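Local coordinates for arabinosyltransferase C (Mycobacterium tuberculosis, PDB 3PTY), which polymerises arabinose into the arabinan of the mycobacterial cell wall, this chain being its extracellular C-terminal domain, a lectin-like carbohydrate-binding module, at residues 141-146 with 232-237; 171-176 with 238-243; 176-181 with 227-232; 68-73 with 115-120. One frame throughout, in Å; residues are numbered along the deposited sequence.

In the fold
Three of the four contacts meet at a calcium ion. From the N terminus, interaction 4 comes first: 68-73 meets 115-120 and closes a long, partly disordered loop with no helix or strand in its modelled part, between strands 63-65 and 133-134. Interaction 1 opens next at 141-146 and closes with 232-237. Interaction 2, from 171-176 to 238-243, crosses it, the segments alternating along the chain. Interaction 3, 176-181 with 227-232, is nested inside both, sharing Q232 with interaction 1 and R176 with interaction 2. These three reach one antiparallel sheet and meet at the calcium, bound by D231, D233 and H238. Interaction 4 touches interaction 2 alone, through packing of I72 against A241 and of P73 against W239.

Interaction 1. Residues 141-146 with 232-237; sequences QVPAML and QDLAPQ. With CA (calcium ion), chain C.
Q141 to M145 and Q232 to P236 pass each other in roughly opposed directions, 141° between their end-to-end lines, and come nearest at P143 and Q232, whose CA atoms are 4.7 Å apart. Q141 makes the largest contribution from 141-146. Its CG presses on L234 O at 3.1 Å, and a bend at the second torsion (chi2 -61°) turns the amide so that OE1 lies beside P236 CA. Here the two segments are joined by water: one calcium-bound molecule donates to Q141 OE1 at 2.6 Å and to A235 O at 2.7 Å, committing both protons while its oxygen meets the metal. R137 O and G139 O accept from Q141 NE2, which fixes the rotation of the amide. Another calcium ligand water donates to V142 O. The calcium also takes D233 O at 2.5 Å, and D233 OD1 accepts from A235 N in an Asx turn. Farther along, L234 CD2 packs on V142 C at 3.4 Å. Q232 sets OE1 against P143 CB and NE2 near M145 CG, with NE2 hydrogen-bonded to D230 OD1. Beyond P143 the chain enters strand 144-152, flanked by strand 224-231 through the A144-D231 backbone pairing and by strand 63-65 through M145 and E65.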
loop_
_atom_site.group_PDB
_atom_site.type_symbol
_atom_site.label_atom_id
_atom_site.label_comp_id
_atom_site.label_asym_id
_atom_site.label_seq_id
_atom_site.Cartn_x
_atom_site.Cartn_y
_atom_site.Cartn_z
ATOM N N GLN A 141 19.613 23.921 -19.578
ATOM C CA GLN A 141 18.796 24.449 -18.495
ATOM C C GLN A 141 19.003 25.949 -18.349
ATOM O O GLN A 141 20.126 26.436 -18.440
ATOM C CB GLN A 141 19.143 23.731 -17.192
ATOM C CG GLN A 141 18.962 22.228 -17.278
ATOM C CD GLN A 141 17.528 21.842 -17.588
ATOM O OE1 GLN A 141 16.613 22.148 -16.823
ATOM N NE2 GLN A 141 17.324 21.168 -18.714
ATOM N N VAL A 142 17.916 26.683 -18.122
ATOM C CA VAL A 142 17.991 28.133 -17.965
ATOM C C VAL A 142 17.231 28.591 -16.718
ATOM O O VAL A 142 16.366 27.872 -16.220
ATOM C CB VAL A 142 17.419 28.854 -19.198
ATOM C CG1 VAL A 142 18.160 28.411 -20.463
ATOM C CG2 VAL A 142 15.928 28.571 -19.333
ATOM N N PRO A 143 17.559 29.786 -16.204
ATOM C CA PRO A 143 16.815 30.333 -15.063
ATOM C C PRO A 143 15.358 30.578 -15.450
ATOM O O PRO A 143 15.084 30.916 -16.600
ATOM C CB PRO A 143 17.514 31.672 -14.792
ATOM C CG PRO A 143 18.853 31.558 -15.438
ATOM C CD PRO A 143 18.667 30.664 -16.624
ATOM N N ALA A 144 14.437 30.418 -14.508
ATOM C CA ALA A 144 13.021 30.569 -14.825
ATOM C C ALA A 144 12.292 31.249 -13.683
ATOM O O ALA A 144 12.641 31.066 -12.513
ATOM C CB ALA A 144 12.400 29.212 -15.134
ATOM N N MET A 145 11.293 32.052 -14.023
ATOM C CA MET A 145 10.540 32.784 -13.011
ATOM C C MET A 145 9.115 32.947 -13.469
ATOM O O MET A 145 8.856 33.042 -14.664
ATOM C CB MET A 145 11.112 34.184 -12.806
ATOM C CG MET A 145 12.580 34.239 -12.462
ATOM S SD MET A 145 13.033 35.953 -12.125
ATOM C CE MET A 145 11.910 36.319 -10.774
ATOM N N LEU A 146 8.193 33.023 -12.516
ATOM C CA LEU A 146 6.795 33.239 -12.852
ATOM C C LEU A 146 6.152 34.196 -11.868
ATOM O O LEU A 146 6.386 34.116 -10.664
ATOM C CB LEU A 146 6.032 31.915 -12.847
ATOM C CG LEU A 146 4.537 31.978 -13.189
ATOM C CD1 LEU A 146 4.332 32.371 -14.655
ATOM C CD2 LEU A 146 3.879 30.643 -12.925
ATOM N N GLN A 232 15.746 28.981 -10.088
ATOM C CA GLN A 232 17.103 29.352 -10.475
ATOM C C GLN A 232 18.046 28.155 -10.470
ATOM O O GLN A 232 19.209 28.271 -10.845
ATOM C CB GLN A 232 17.648 30.407 -9.513
ATOM C CG GLN A 232 16.854 31.697 -9.490
ATOM C CD GLN A 232 16.970 32.467 -10.788
ATOM O OE1 GLN A 232 18.056 32.592 -11.354
ATOM N NE2 GLN A 232 15.848 32.993 -11.270
ATOM N N ASP A 233 17.547 27.007 -10.029
ATOM C CA ASP A 233 18.371 25.812 -9.913
ATOM C C ASP A 233 18.427 25.107 -11.258
ATOM O O ASP A 233 17.416 24.620 -11.740
ATOM C CB ASP A 233 17.788 24.887 -8.843
ATOM C CG ASP A 233 18.624 23.635 -8.617
ATOM O OD1 ASP A 233 19.443 23.281 -9.492
ATOM O OD2 ASP A 233 18.443 22.994 -7.560
ATOM N N LEU A 234 19.610 25.037 -11.855
ATOM C CA LEU A 234 19.743 24.547 -13.222
ATOM C C LEU A 234 19.910 23.036 -13.336
ATOM O O LEU A 234 20.045 22.513 -14.439
ATOM C CB LEU A 234 20.891 25.266 -13.934
ATOM C CG LEU A 234 20.780 26.790 -13.926
ATOM C CD1 LEU A 234 21.977 27.415 -14.629
ATOM C CD2 LEU A 234 19.475 27.241 -14.574
ATOM N N ALA A 235 19.901 22.329 -12.211
ATOM C CA ALA A 235 19.824 20.876 -12.269
ATOM C C ALA A 235 18.527 20.495 -12.980
ATOM O O ALA A 235 17.465 21.021 -12.654
ATOM C CB ALA A 235 19.869 20.274 -10.873
ATOM N N PRO A 236 18.611 19.581 -13.957
ATOM C CA PRO A 236 17.474 19.221 -14.812
ATOM C C PRO A 236 16.276 18.723 -14.013
ATOM O O PRO A 236 15.134 18.950 -14.416
ATOM C CB PRO A 236 18.032 18.088 -15.680
ATOM C CG PRO A 236 19.507 18.321 -15.698
ATOM C CD PRO A 236 19.835 18.850 -14.332
ATOM N N GLN A 237 16.543 18.061 -12.893
ATOM C CA GLN A 237 15.491 17.463 -12.077
ATOM C C GLN A 237 14.761 18.506 -11.237
ATOM O O GLN A 237 13.717 18.223 -10.656
ATOM C CB GLN A 237 16.077 16.377 -11.168
HETATM CA CA CA C . 15.293 24.460 -13.032
HETATM O O HOH W 1 16.905 22.975 -14.358
HETATM O O HOH W 2 14.198 21.189 -16.096
HETATM O O HOH W 3 13.976 23.787 -15.212
HETATM O O HOH W 4 15.787 26.738 -13.948
#

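Interaction 2. Residues 171-176 with 238-243; sequences GRFDSR and HWIALT. With CA (calcium ion), chain C; PO4 (phosphate ion), chain D.
Two rings of 238-243 are laid flat on the backbone of 171-176. H238 turns one face to R172 O, which sits 3.3 Å above the ring plane, over its centre; the far end of the imidazole is held by a bond from NE2 to E177 OE1. W239 places its six-membered ring on G171 CA in a CH-pi contact, 3.4 Å to the centroid and 9° off the normal. With CG lodged between backbone N and carbonyl carbon (chi1 53°), the indole folds back over the glycine although its CB points away. F173 meets I240 at about a right angle, CB to CG1 at 3.7 Å, and has W239 O at its ring edge. A phosphate ion, probably from the crystallisation liquor, bridges the outer ends: R172 NH1 and W239 NE1 both donate to O4, at 2.7 and 2.8 Å, and R172 NH2 donates to O1, all nearly straight. R172 NH1 also donates to Q237 O. The backbones touch through the antiparallel non-hydrogen-bonded pair G171-I240 and a weak bond from R172 N to W239 O. H238 O is a calcium ligand at 2.4 Å, so this is a metal site in the loop entering strand 240-242 of a lectin-like beta-sandwich.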
loop_
_atom_site.group_PDB
_atom_site.type_symbol
_atom_site.label_atom_id
_atom_site.label_comp_id
_atom_site.label_asym_id
_atom_site.label_seq_id
_atom_site.Cartn_x
_atom_site.Cartn_y
_atom_site.Cartn_z
ATOM N N GLY A 171 6.732 18.864 -9.837
ATOM C CA GLY A 171 8.144 19.196 -9.880
ATOM C C GLY A 171 8.870 19.005 -8.565
ATOM O O GLY A 171 8.323 18.448 -7.613
ATOM N N ARG A 172 10.119 19.455 -8.516
ATOM C CA ARG A 172 10.897 19.407 -7.283
ATOM C C ARG A 172 11.368 20.803 -6.963
ATOM O O ARG A 172 12.071 21.427 -7.757
ATOM C CB ARG A 172 12.111 18.485 -7.424
ATOM C CG ARG A 172 11.781 17.054 -7.790
ATOM C CD ARG A 172 13.063 16.221 -7.819
ATOM N NE ARG A 172 12.852 14.901 -8.402
ATOM C CZ ARG A 172 12.680 14.683 -9.701
ATOM N NH1 ARG A 172 12.684 15.705 -10.551
ATOM N NH2 ARG A 172 12.497 13.448 -10.150
ATOM N N PHE A 173 10.984 21.303 -5.798
ATOM C CA PHE A 173 11.338 22.664 -5.432
ATOM C C PHE A 173 11.266 22.836 -3.929
ATOM O O PHE A 173 10.587 22.073 -3.249
ATOM C CB PHE A 173 10.409 23.663 -6.136
ATOM C CG PHE A 173 8.943 23.324 -6.015
ATOM C CD1 PHE A 173 8.200 23.771 -4.930
ATOM C CD2 PHE A 173 8.315 22.553 -6.979
ATOM C CE1 PHE A 173 6.861 23.456 -4.813
ATOM C CE2 PHE A 173 6.970 22.239 -6.873
ATOM C CZ PHE A 173 6.241 22.690 -5.792
ATOM N N ASP A 174 11.980 23.833 -3.416
ATOM C CA ASP A 174 11.944 24.157 -1.995
ATOM C C ASP A 174 10.747 25.049 -1.711
ATOM O O ASP A 174 10.230 25.708 -2.614
ATOM C CB ASP A 174 13.240 24.854 -1.574
ATOM C CG ASP A 174 14.447 23.932 -1.655
ATOM O OD1 ASP A 174 14.288 22.714 -1.416
ATOM O OD2 ASP A 174 15.556 24.425 -1.956
ATOM N N SER A 175 10.306 25.076 -0.459
ATOM C CA SER A 175 9.088 25.795 -0.109
ATOM C C SER A 175 9.231 27.295 -0.333
ATOM O O SER A 175 8.243 27.999 -0.541
ATOM C CB SER A 175 8.662 25.493 1.334
ATOM O OG SER A 175 9.509 26.140 2.265
ATOM N N ARG A 176 10.462 27.788 -0.301
ATOM C CA ARG A 176 10.697 29.211 -0.539
ATOM C C ARG A 176 10.542 29.593 -2.020
ATOM O O ARG A 176 10.426 30.771 -2.354
ATOM C CB ARG A 176 12.092 29.599 -0.048
ATOM C CG ARG A 176 13.184 28.708 -0.612
ATOM C CD ARG A 176 14.575 29.277 -0.380
ATOM N NE ARG A 176 15.543 28.657 -1.280
ATOM C CZ ARG A 176 15.814 29.101 -2.505
ATOM N NH1 ARG A 176 15.195 30.177 -2.975
ATOM N NH2 ARG A 176 16.705 28.470 -3.257
ATOM N N HIS A 238 15.311 19.712 -11.175
ATOM C CA HIS A 238 14.729 20.759 -10.353
ATOM C C HIS A 238 13.896 21.679 -11.226
ATOM O O HIS A 238 14.440 22.500 -11.950
ATOM C CB HIS A 238 15.822 21.549 -9.636
ATOM C CG HIS A 238 15.312 22.422 -8.531
ATOM N ND1 HIS A 238 15.405 22.070 -7.202
ATOM C CD2 HIS A 238 14.703 23.632 -8.558
ATOM C CE1 HIS A 238 14.883 23.027 -6.456
ATOM N NE2 HIS A 238 14.449 23.987 -7.253
ATOM N N TRP A 239 12.580 21.517 -11.182
ATOM C CA TRP A 239 11.686 22.318 -12.009
ATOM C C TRP A 239 10.343 22.470 -11.305
ATOM O O TRP A 239 10.060 21.768 -10.334
ATOM C CB TRP A 239 11.504 21.674 -13.391
ATOM C CG TRP A 239 11.074 20.241 -13.319
ATOM C CD1 TRP A 239 11.887 19.143 -13.280
ATOM C CD2 TRP A 239 9.730 19.748 -13.265
ATOM N NE1 TRP A 239 11.133 18.001 -13.205
ATOM C CE2 TRP A 239 9.806 18.343 -13.194
ATOM C CE3 TRP A 239 8.472 20.358 -13.269
ATOM C CZ2 TRP A 239 8.669 17.536 -13.132
ATOM C CZ3 TRP A 239 7.345 19.555 -13.205
ATOM C CH2 TRP A 239 7.452 18.158 -13.140
ATOM N N ILE A 240 9.518 23.385 -11.799
ATOM C CA ILE A 240 8.242 23.703 -11.161
ATOM C C ILE A 240 7.137 23.808 -12.204
ATOM O O ILE A 240 7.335 24.420 -13.248
ATOM C CB ILE A 240 8.316 25.066 -10.433
ATOM C CG1 ILE A 240 9.478 25.085 -9.435
ATOM C CG2 ILE A 240 6.998 25.360 -9.707
ATOM C CD1 ILE A 240 9.738 26.460 -8.817
ATOM N N ALA A 241 5.981 23.214 -11.926
ATOM C CA ALA A 241 4.800 23.422 -12.764
ATOM C C ALA A 241 3.625 23.816 -11.877
ATOM O O ALA A 241 3.419 23.220 -10.818
ATOM C CB ALA A 241 4.468 22.164 -13.563
ATOM N N LEU A 242 2.858 24.814 -12.309
ATOM C CA LEU A 242 1.767 25.350 -11.498
ATOM C C LEU A 242 0.473 25.462 -12.283
ATOM O O LEU A 242 0.480 25.519 -13.510
ATOM C CB LEU A 242 2.121 26.744 -10.959
ATOM C CG LEU A 242 3.372 26.895 -10.083
ATOM C CD1 LEU A 242 3.595 28.361 -9.759
ATOM C CD2 LEU A 242 3.246 26.080 -8.809
ATOM N N THR A 243 -0.636 25.501 -11.553
ATOM C CA THR A 243 -1.945 25.796 -12.121
ATOM C C THR A 243 -2.520 26.896 -11.233
ATOM O O THR A 243 -1.920 27.223 -10.207
ATOM C CB THR A 243 -2.857 24.557 -12.099
ATOM O OG1 THR A 243 -2.883 24.019 -10.772
ATOM C CG2 THR A 243 -2.341 23.487 -13.068
HETATM CA CA CA C . 15.293 24.460 -13.032
HETATM P P PO4 D . 11.542 14.128 -13.664
HETATM O O1 PO4 D . 12.019 12.950 -12.844
HETATM O O2 PO4 D . 10.045 14.284 -13.498
HETATM O O3 PO4 D . 11.856 13.882 -15.124
HETATM O O4 PO4 D . 12.249 15.383 -13.204
HETATM O O HOH W 4 15.787 26.738 -13.948
HETATM O O HOH W 1 16.905 22.975 -14.358
HETATM O O HOH W 3 13.976 23.787 -15.212
#

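Interaction 3. Residues 176-181 with 227-232; sequences REVRLQ and LVADDQ. With CA (calcium ion), chain C.
The side-chain amide of Q181 lies with one face over V228 CG1, which is 3.8 Å from CD and 3.9 Å from both OE1 and NE2; OE1 of the same amide accepts from R226 NE. Near the other end of the contact, the R176 guanidinium has E177 CG over one face, towards its rim. The carboxylate of D231 grips the calcium with OD1 and OD2, each 2.6 Å away, while S135 OG is hydrogen-bonded to OD2. Between these groups run strands 178-181 and 227-231, antiparallel neighbours in a sheet of the beta-sandwich, their axes 155° apart in direction. R179 and V228 form the hydrogen-bonded pair, R179 N to V228 O being nearly straight at 2.9 Å; D230 N adds a bond to E177 O. V178, L180, L227 and A229 share one face of the sheet, where L180 CD1 meets L227 CD2 at 3.9 Å, and F199, I240 and L242 pack on this apolar side. R179 and V228 occupy the other face, CB against CG2 at 3.8 Å. The R179 side chain then bends at its third torsion (chi3 62°) and leads away to S196 OG. E177 extends its chain beside D230 O, and its OE2 accepts from D174 N.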
loop_
_atom_site.group_PDB
_atom_site.type_symbol
_atom_site.label_atom_id
_atom_site.label_comp_id
_atom_site.label_asym_id
_atom_site.label_seq_id
_atom_site.Cartn_x
_atom_site.Cartn_y
_atom_site.Cartn_z
ATOM N N ARG A 176 10.462 27.788 -0.301
ATOM C CA ARG A 176 10.697 29.211 -0.539
ATOM C C ARG A 176 10.542 29.593 -2.020
ATOM O O ARG A 176 10.426 30.771 -2.354
ATOM C CB ARG A 176 12.092 29.599 -0.048
ATOM C CG ARG A 176 13.184 28.708 -0.612
ATOM C CD ARG A 176 14.575 29.277 -0.380
ATOM N NE ARG A 176 15.543 28.657 -1.280
ATOM C CZ ARG A 176 15.814 29.101 -2.505
ATOM N NH1 ARG A 176 15.195 30.177 -2.975
ATOM N NH2 ARG A 176 16.705 28.470 -3.257
ATOM N N GLU A 177 10.530 28.602 -2.908
ATOM C CA GLU A 177 10.528 28.888 -4.346
ATOM C C GLU A 177 9.143 29.178 -4.921
ATOM O O GLU A 177 9.031 29.652 -6.049
ATOM C CB GLU A 177 11.174 27.746 -5.132
ATOM C CG GLU A 177 12.677 27.628 -4.939
ATOM C CD GLU A 177 13.244 26.415 -5.652
ATOM O OE1 GLU A 177 13.525 26.511 -6.863
ATOM O OE2 GLU A 177 13.409 25.363 -5.003
ATOM N N VAL A 178 8.095 28.874 -4.159
ATOM C CA VAL A 178 6.731 29.152 -4.601
ATOM C C VAL A 178 5.980 29.867 -3.489
ATOM O O VAL A 178 5.851 29.353 -2.378
ATOM C CB VAL A 178 5.970 27.864 -4.995
ATOM C CG1 VAL A 178 4.535 28.197 -5.416
ATOM C CG2 VAL A 178 6.693 27.133 -6.120
ATOM N N ARG A 179 5.503 31.068 -3.780
ATOM C CA ARG A 179 4.845 31.858 -2.754
ATOM C C ARG A 179 3.533 32.419 -3.251
ATOM O O ARG A 179 3.328 32.580 -4.452
ATOM C CB ARG A 179 5.763 32.995 -2.278
ATOM C CG ARG A 179 7.089 32.498 -1.700
ATOM C CD ARG A 179 7.911 33.632 -1.092
ATOM N NE ARG A 179 7.195 34.235 0.020
ATOM C CZ ARG A 179 7.432 33.984 1.304
ATOM N NH1 ARG A 179 8.398 33.151 1.670
ATOM N NH2 ARG A 179 6.698 34.582 2.227
ATOM N N LEU A 180 2.648 32.699 -2.307
ATOM C CA LEU A 180 1.397 33.371 -2.587
ATOM C C LEU A 180 1.517 34.782 -2.035
ATOM O O LEU A 180 1.767 34.962 -0.845
ATOM C CB LEU A 180 0.256 32.649 -1.864
ATOM C CG LEU A 180 -1.147 33.249 -1.984
ATOM C CD1 LEU A 180 -1.802 32.837 -3.290
ATOM C CD2 LEU A 180 -1.997 32.814 -0.801
ATOM N N GLN A 181 1.349 35.781 -2.893
ATOM C CA GLN A 181 1.338 37.168 -2.444
ATOM C C GLN A 181 -0.100 37.661 -2.372
ATOM O O GLN A 181 -0.940 37.240 -3.163
ATOM C CB GLN A 181 2.144 38.048 -3.402
ATOM C CG GLN A 181 3.614 37.675 -3.508
ATOM C CD GLN A 181 4.399 38.649 -4.366
ATOM O OE1 GLN A 181 3.823 39.420 -5.128
ATOM N NE2 GLN A 181 5.724 38.618 -4.247
ATOM N N LEU A 227 0.387 34.279 -7.654
ATOM C CA LEU A 227 1.441 33.297 -7.443
ATOM C C LEU A 227 2.763 33.819 -7.970
ATOM O O LEU A 227 2.815 34.458 -9.024
ATOM C CB LEU A 227 1.111 31.994 -8.188
ATOM C CG LEU A 227 -0.212 31.319 -7.844
ATOM C CD1 LEU A 227 -0.381 30.039 -8.672
ATOM C CD2 LEU A 227 -0.274 31.025 -6.344
ATOM N N VAL A 228 3.838 33.535 -7.246
ATOM C CA VAL A 228 5.170 33.845 -7.741
ATOM C C VAL A 228 6.045 32.624 -7.536
ATOM O O VAL A 228 5.958 31.949 -6.509
ATOM C CB VAL A 228 5.782 35.076 -7.045
ATOM C CG1 VAL A 228 4.907 36.314 -7.286
ATOM C CG2 VAL A 228 5.957 34.820 -5.558
ATOM N N ALA A 229 6.866 32.323 -8.531
ATOM C CA ALA A 229 7.721 31.156 -8.463
ATOM C C ALA A 229 9.088 31.512 -9.014
ATOM O O ALA A 229 9.205 32.292 -9.959
ATOM C CB ALA A 229 7.109 29.984 -9.248
ATOM N N ASP A 230 10.118 30.928 -8.420
ATOM C CA ASP A 230 11.485 31.229 -8.802
ATOM C C ASP A 230 12.250 29.921 -8.901
ATOM O O ASP A 230 12.419 29.208 -7.909
ATOM C CB ASP A 230 12.126 32.162 -7.772
ATOM C CG ASP A 230 13.462 32.711 -8.233
ATOM O OD1 ASP A 230 13.729 32.683 -9.454
ATOM O OD2 ASP A 230 14.244 33.171 -7.374
ATOM N N ASP A 231 12.683 29.596 -10.112
ATOM C CA ASP A 231 13.427 28.373 -10.357
ATOM C C ASP A 231 14.790 28.693 -10.964
ATOM O O ASP A 231 14.967 28.669 -12.192
ATOM C CB ASP A 231 12.630 27.460 -11.282
ATOM C CG ASP A 231 13.397 26.235 -11.680
ATOM O OD1 ASP A 231 14.440 25.963 -11.052
ATOM O OD2 ASP A 231 12.956 25.543 -12.623
ATOM N N GLN A 232 15.746 28.981 -10.088
ATOM C CA GLN A 232 17.103 29.352 -10.475
ATOM C C GLN A 232 18.046 28.155 -10.470
ATOM O O GLN A 232 19.209 28.271 -10.845
ATOM C CB GLN A 232 17.648 30.407 -9.513
ATOM C CG GLN A 232 16.854 31.697 -9.490
ATOM C CD GLN A 232 16.970 32.467 -10.788
ATOM O OE1 GLN A 232 18.056 32.592 -11.354
ATOM N NE2 GLN A 232 15.848 32.993 -11.270
HETATM CA CA CA C . 15.293 24.460 -13.032
HETATM O O HOH W 4 15.787 26.738 -13.948
HETATM O O HOH W 1 16.905 22.975 -14.358
HETATM O O HOH W 3 13.976 23.787 -15.212
#

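Interaction 4. Residues 68-73 with 115-120; sequences TPNGIP and NGSRAR
The ring of P69 overlaps N115 obliquely, CG resting 3.2 Å from N115 O and 3.7 Å from N115 ND2. The asparagine amide is held by V132 N, which donates to OD1. Beside the proline, N70 reads the opposing backbone with both ends of its amide. R118 N gives OD1 an almost straight bond of 2.8 Å (178° at the hydrogen), while ND2 donates to G116 O at 3.0 Å, approaching from above the carbonyl plane. The amide reaches across between the segments, and with a bond at either end its flip state is settled. S117 makes the third link: OG, anti to its own backbone N (chi1 -176°), donates to P69 O at 2.7 Å and accepts from A119 N at 3.1 Å in an ST turn, so one hydroxyl ties the turn of its own segment to the other segment. Both segments are loop, and they run in nearly the same direction. T68 to G71 is a type I beta turn, overlapped at its end by an inverse gamma turn centred on G71. I72 CD1 meets A119 CB at 3.9 Å in a small apolar contact, and I72 also touches V132. Backbone bonds of T68 with G134 and of G71 with W136 connect the first loop to the chain around strand 133-134. The three hydrogen bonds across this contact use amide, hydroxyl and peptide groups without formal charge, and their strength should therefore depend little on pH.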
loop_
_atom_site.group_PDB
_atom_site.type_symbol
_atom_site.label_atom_id
_atom_site.label_comp_id
_atom_site.label_asym_id
_atom_site.label_seq_id
_atom_site.Cartn_x
_atom_site.Cartn_y
_atom_site.Cartn_z
ATOM N N THR A 68 6.492 27.658 -19.492
ATOM C CA THR A 68 5.681 27.457 -20.692
ATOM C C THR A 68 4.612 26.388 -20.461
ATOM O O THR A 68 4.752 25.559 -19.568
ATOM C CB THR A 68 6.564 27.004 -21.875
ATOM O OG1 THR A 68 7.195 25.763 -21.539
ATOM C CG2 THR A 68 7.630 28.051 -22.182
ATOM N N PRO A 69 3.545 26.397 -21.282
ATOM C CA PRO A 69 2.423 25.476 -21.061
ATOM C C PRO A 69 2.841 24.010 -21.126
ATOM O O PRO A 69 2.209 23.170 -20.481
ATOM C CB PRO A 69 1.455 25.814 -22.204
ATOM C CG PRO A 69 1.763 27.234 -22.547
ATOM C CD PRO A 69 3.261 27.376 -22.348
ATOM N N ASN A 70 3.886 23.705 -21.891
ATOM C CA ASN A 70 4.369 22.332 -21.984
ATOM C C ASN A 70 5.715 22.095 -21.299
ATOM O O ASN A 70 6.396 21.111 -21.579
ATOM C CB ASN A 70 4.396 21.872 -23.445
ATOM C CG ASN A 70 3.002 21.720 -24.019
ATOM O OD1 ASN A 70 2.294 20.759 -23.714
ATOM N ND2 ASN A 70 2.589 22.680 -24.838
ATOM N N GLY A 71 6.080 22.989 -20.384
ATOM C CA GLY A 71 7.310 22.841 -19.619
ATOM C C GLY A 71 7.141 21.864 -18.464
ATOM O O GLY A 71 7.309 22.222 -17.296
ATOM N N ILE A 72 6.806 20.625 -18.809
ATOM C CA ILE A 72 6.550 19.549 -17.854
ATOM C C ILE A 72 6.895 18.238 -18.549
ATOM O O ILE A 72 6.479 18.022 -19.682
ATOM C CB ILE A 72 5.055 19.469 -17.505
ATOM C CG1 ILE A 72 4.546 20.816 -16.997
ATOM C CG2 ILE A 72 4.788 18.360 -16.480
ATOM C CD1 ILE A 72 3.050 20.858 -16.822
ATOM N N PRO A 73 7.645 17.353 -17.876
ATOM C CA PRO A 73 8.004 16.069 -18.494
ATOM C C PRO A 73 6.759 15.256 -18.822
ATOM O O PRO A 73 5.746 15.404 -18.143
ATOM C CB PRO A 73 8.795 15.353 -17.394
ATOM C CG PRO A 73 9.197 16.410 -16.432
ATOM C CD PRO A 73 8.162 17.485 -16.505
ATOM N N ASN A 115 -4.532 26.942 -22.441
ATOM C CA ASN A 115 -3.364 27.726 -22.840
ATOM C C ASN A 115 -2.312 26.937 -23.621
ATOM O O ASN A 115 -1.170 27.361 -23.719
ATOM C CB ASN A 115 -2.755 28.541 -21.668
ATOM C CG ASN A 115 -1.863 27.710 -20.756
ATOM O OD1 ASN A 115 -2.103 26.522 -20.521
ATOM N ND2 ASN A 115 -0.828 28.347 -20.219
ATOM N N GLY A 116 -2.719 25.799 -24.182
ATOM C CA GLY A 116 -1.894 25.064 -25.129
ATOM C C GLY A 116 -1.147 23.864 -24.574
ATOM O O GLY A 116 -0.343 23.249 -25.274
ATOM N N SER A 117 -1.398 23.531 -23.312
ATOM C CA SER A 117 -0.692 22.427 -22.672
ATOM C C SER A 117 -1.304 21.088 -23.050
ATOM O O SER A 117 -2.522 20.935 -23.043
ATOM C CB SER A 117 -0.726 22.573 -21.146
ATOM O OG SER A 117 0.050 21.548 -20.547
ATOM N N ARG A 118 -0.459 20.119 -23.381
ATOM C CA ARG A 118 -0.933 18.757 -23.563
ATOM C C ARG A 118 -0.619 17.883 -22.336
ATOM O O ARG A 118 -0.773 16.667 -22.377
ATOM C CB ARG A 118 -0.372 18.143 -24.851
ATOM C CG ARG A 118 -0.927 18.805 -26.116
ATOM C CD ARG A 118 -0.168 18.405 -27.375
ATOM N NE ARG A 118 -0.544 17.078 -27.856
ATOM C CZ ARG A 118 0.231 15.999 -27.759
ATOM N NH1 ARG A 118 1.431 16.090 -27.200
ATOM N NH2 ARG A 118 -0.192 14.830 -28.225
ATOM N N ALA A 119 -0.177 18.506 -21.247
ATOM C CA ALA A 119 0.060 17.766 -20.008
ATOM C C ALA A 119 -1.263 17.202 -19.493
ATOM O O ALA A 119 -2.255 17.917 -19.417
ATOM C CB ALA A 119 0.689 18.675 -18.960
ATOM N N ARG A 120 -1.294 15.917 -19.158
ATOM C CA ARG A 120 -2.506 15.342 -18.590
ATOM C C ARG A 120 -2.638 15.834 -17.151
ATOM O O ARG A 120 -1.702 15.708 -16.361
ATOM C CB ARG A 120 -2.468 13.812 -18.639
ATOM C CG ARG A 120 -3.797 13.149 -18.302
ATOM C CD ARG A 120 -3.751 11.638 -18.541
ATOM N NE ARG A 120 -3.502 11.312 -19.943
ATOM C CZ ARG A 120 -4.459 11.139 -20.852
ATOM N NH1 ARG A 120 -5.733 11.259 -20.506
ATOM N NH2 ARG A 120 -4.141 10.849 -22.107
#